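Local coordinates for titin (Homo sapiens, PDB 6H4L), which is a giant sarcomeric muscle protein of which this immunoglobulin-like domain is one module of the M-band segment, at residues 26-32 and 62-68. Sequence-based numbering, arbitrary orientation.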
loop_
_atom_site.group_PDB
_atom_site.type_symbol
_atom_site.label_atom_id
_atom_site.label_comp_id
_atom_site.label_asym_id
_atom_site.label_seq_id
_atom_site.Cartn_x
_atom_site.Cartn_y
_atom_site.Cartn_z
ATOM N N THR A 26 6.598 6.176 8.711
ATOM C CA THR A 26 5.766 6.786 7.694
ATOM C C THR A 26 4.641 5.860 7.260
ATOM O O THR A 26 4.664 4.664 7.531
ATOM C CB THR A 26 6.610 7.228 6.486
ATOM O OG1 THR A 26 5.889 8.210 5.731
ATOM C CG2 THR A 26 6.978 6.041 5.614
ATOM N N ARG A 27 3.651 6.429 6.591
ATOM C CA ARG A 27 2.540 5.636 6.080
ATOM C C ARG A 27 2.247 5.993 4.644
ATOM O O ARG A 27 2.409 7.150 4.245
ATOM C CB ARG A 27 1.280 5.913 6.897
ATOM C CG ARG A 27 1.280 5.288 8.257
ATOM C CD ARG A 27 0.052 5.672 9.072
ATOM N NE ARG A 27 0.103 5.015 10.374
ATOM C CZ ARG A 27 -0.591 5.399 11.441
ATOM N NH1 ARG A 27 -1.390 6.456 11.365
ATOM N NH2 ARG A 27 -0.471 4.731 12.584
ATOM N N PHE A 28 1.801 4.991 3.888
ATOM C CA PHE A 28 1.123 5.188 2.611
ATOM C C PHE A 28 -0.329 4.796 2.821
ATOM O O PHE A 28 -0.622 3.819 3.497
ATOM C CB PHE A 28 1.728 4.306 1.522
ATOM C CG PHE A 28 3.088 4.771 1.032
ATOM C CD1 PHE A 28 3.184 5.780 0.088
ATOM C CD2 PHE A 28 4.249 4.176 1.491
ATOM C CE1 PHE A 28 4.419 6.204 -0.379
ATOM C CE2 PHE A 28 5.497 4.603 1.033
ATOM C CZ PHE A 28 5.577 5.615 0.097
ATOM N N ILE A 29 -1.241 5.549 2.230
ATOM C CA ILE A 29 -2.666 5.272 2.417
ATOM C C ILE A 29 -3.354 5.367 1.066
ATOM O O ILE A 29 -3.074 6.272 0.292
ATOM C CB ILE A 29 -3.307 6.270 3.400
ATOM C CG1 ILE A 29 -2.646 6.165 4.778
ATOM C CG2 ILE A 29 -4.803 5.997 3.540
ATOM C CD1 ILE A 29 -2.979 7.319 5.719
ATOM N N LEU A 30 -4.239 4.418 0.780
ATOM C CA LEU A 30 -5.071 4.525 -0.419
ATOM C C LEU A 30 -6.464 4.035 -0.087
ATOM O O LEU A 30 -6.703 3.474 0.973
ATOM C CB LEU A 30 -4.483 3.762 -1.603
ATOM C CG LEU A 30 -4.377 2.244 -1.564
ATOM C CD1 LEU A 30 -4.325 1.666 -2.964
ATOM C CD2 LEU A 30 -3.088 1.849 -0.819
ATOM N N ASN A 31 -7.416 4.305 -0.975
ATOM C CA ASN A 31 -8.760 3.820 -0.757
ATOM C C ASN A 31 -9.227 3.033 -1.966
ATOM O O ASN A 31 -9.085 3.505 -3.095
ATOM C CB ASN A 31 -9.718 4.988 -0.558
ATOM C CG ASN A 31 -11.090 4.536 -0.138
ATOM O OD1 ASN A 31 -11.324 4.195 1.018
ATOM N ND2 ASN A 31 -12.011 4.524 -1.085
ATOM N N VAL A 32 -9.736 1.831 -1.717
ATOM C CA VAL A 32 -10.223 0.963 -2.798
ATOM C C VAL A 32 -11.696 0.653 -2.558
ATOM O O VAL A 32 -12.132 0.466 -1.416
ATOM C CB VAL A 32 -9.385 -0.344 -2.892
ATOM C CG1 VAL A 32 -9.543 -1.181 -1.624
ATOM C CG2 VAL A 32 -9.737 -1.149 -4.157
ATOM N N GLY A 62 -11.809 -0.921 3.041
ATOM C CA GLY A 62 -11.306 -0.362 1.797
ATOM C C GLY A 62 -10.255 0.728 1.975
ATOM O O GLY A 62 -9.594 1.114 1.016
ATOM N N VAL A 63 -10.108 1.227 3.194
ATOM C CA VAL A 63 -8.993 2.137 3.465
ATOM C C VAL A 63 -7.768 1.268 3.743
ATOM O O VAL A 63 -7.771 0.507 4.711
ATOM C CB VAL A 63 -9.266 3.039 4.670
ATOM C CG1 VAL A 63 -8.064 3.950 4.928
ATOM C CG2 VAL A 63 -10.523 3.882 4.446
ATOM N N LEU A 64 -6.748 1.371 2.888
ATOM C CA LEU A 64 -5.565 0.514 2.958
ATOM C C LEU A 64 -4.420 1.359 3.478
ATOM O O LEU A 64 -4.184 2.437 2.945
ATOM C CB LEU A 64 -5.195 0.006 1.568
ATOM C CG LEU A 64 -6.359 -0.599 0.784
ATOM C CD1 LEU A 64 -5.798 -1.137 -0.524
ATOM C CD2 LEU A 64 -7.022 -1.690 1.599
ATOM N N THR A 65 -3.710 0.881 4.501
ATOM C CA THR A 65 -2.581 1.639 5.054
ATOM C C THR A 65 -1.378 0.719 5.139
ATOM O O THR A 65 -1.502 -0.423 5.598
ATOM C CB THR A 65 -2.895 2.197 6.466
ATOM O OG1 THR A 65 -4.110 2.972 6.418
ATOM C CG2 THR A 65 -1.753 3.078 6.993
ATOM N N LEU A 66 -0.233 1.213 4.667
ATOM C CA LEU A 66 1.051 0.543 4.871
ATOM C C LEU A 66 1.843 1.424 5.806
ATOM O O LEU A 66 1.971 2.618 5.570
ATOM C CB LEU A 66 1.818 0.394 3.555
ATOM C CG LEU A 66 3.270 -0.115 3.705
ATOM C CD1 LEU A 66 3.257 -1.539 4.227
ATOM C CD2 LEU A 66 4.025 -0.045 2.368
ATOM N N GLU A 67 2.383 0.833 6.855
ATOM C CA GLU A 67 3.173 1.603 7.789
ATOM C C GLU A 67 4.583 1.024 7.803
ATOM O O GLU A 67 4.752 -0.186 7.920
ATOM C CB GLU A 67 2.535 1.532 9.164
ATOM C CG GLU A 67 3.330 2.223 10.252
ATOM C CD GLU A 67 2.615 2.131 11.579
ATOM O OE1 GLU A 67 2.561 1.019 12.148
ATOM O OE2 GLU A 67 2.072 3.158 12.029
ATOM N N ILE A 68 5.571 1.892 7.626
ATOM C CA ILE A 68 6.979 1.485 7.677
ATOM C C ILE A 68 7.613 2.225 8.839
ATOM O O ILE A 68 7.555 3.457 8.896
ATOM C CB ILE A 68 7.715 1.850 6.372
ATOM C CG1 ILE A 68 6.982 1.268 5.157
ATOM C CG2 ILE A 68 9.177 1.371 6.421
ATOM C CD1 ILE A 68 6.824 2.252 4.018
#
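Arg27 and Glu67 lie side by side on the outer face of two antiparallel strands and join in a salt bridge. Extended side chains on both partners let the guanidinium come side-on, with Arg27 NE at 3.2 Å and NH2 at 3.0 Å from the single oxygen Glu67 OE2. Both nitrogens reach that oxygen from the same face of the carboxylate, whose plane is turned 25° from the guanidinium. Glu67 OE1 is hydrogen-bonded to His56 ND1 on strand 55-60, so both carboxylate oxygens are held. Beside this pair, Thr65 CG2 packs against Arg27 CD, and Ile29 runs alongside Thr65 and Val63.

On the buried face, Ile68 CD1 meets the edge of the Phe28 ring, 4.0 Å from Phe28 CE2. Leu30 CG stands between its backbone N and carbonyl carbon (chi1 66°), and the branch crosses Leu64, bringing Leu30 CD2 to 3.7 Å from Leu64 CB. Leu64 CD1 lies against both Leu30 CG and Val32 CG1. Paired backbone bonds at Thr26–Ile68, Phe28–Leu66 and Leu30–Leu64 hold this register. Tyr79 and Cys83 of the opposing sheet cover the apolar row. Side chains thus alternate between solvent and core, as in the neighbouring B and E strands of an I-set immunoglobulin beta-sandwich.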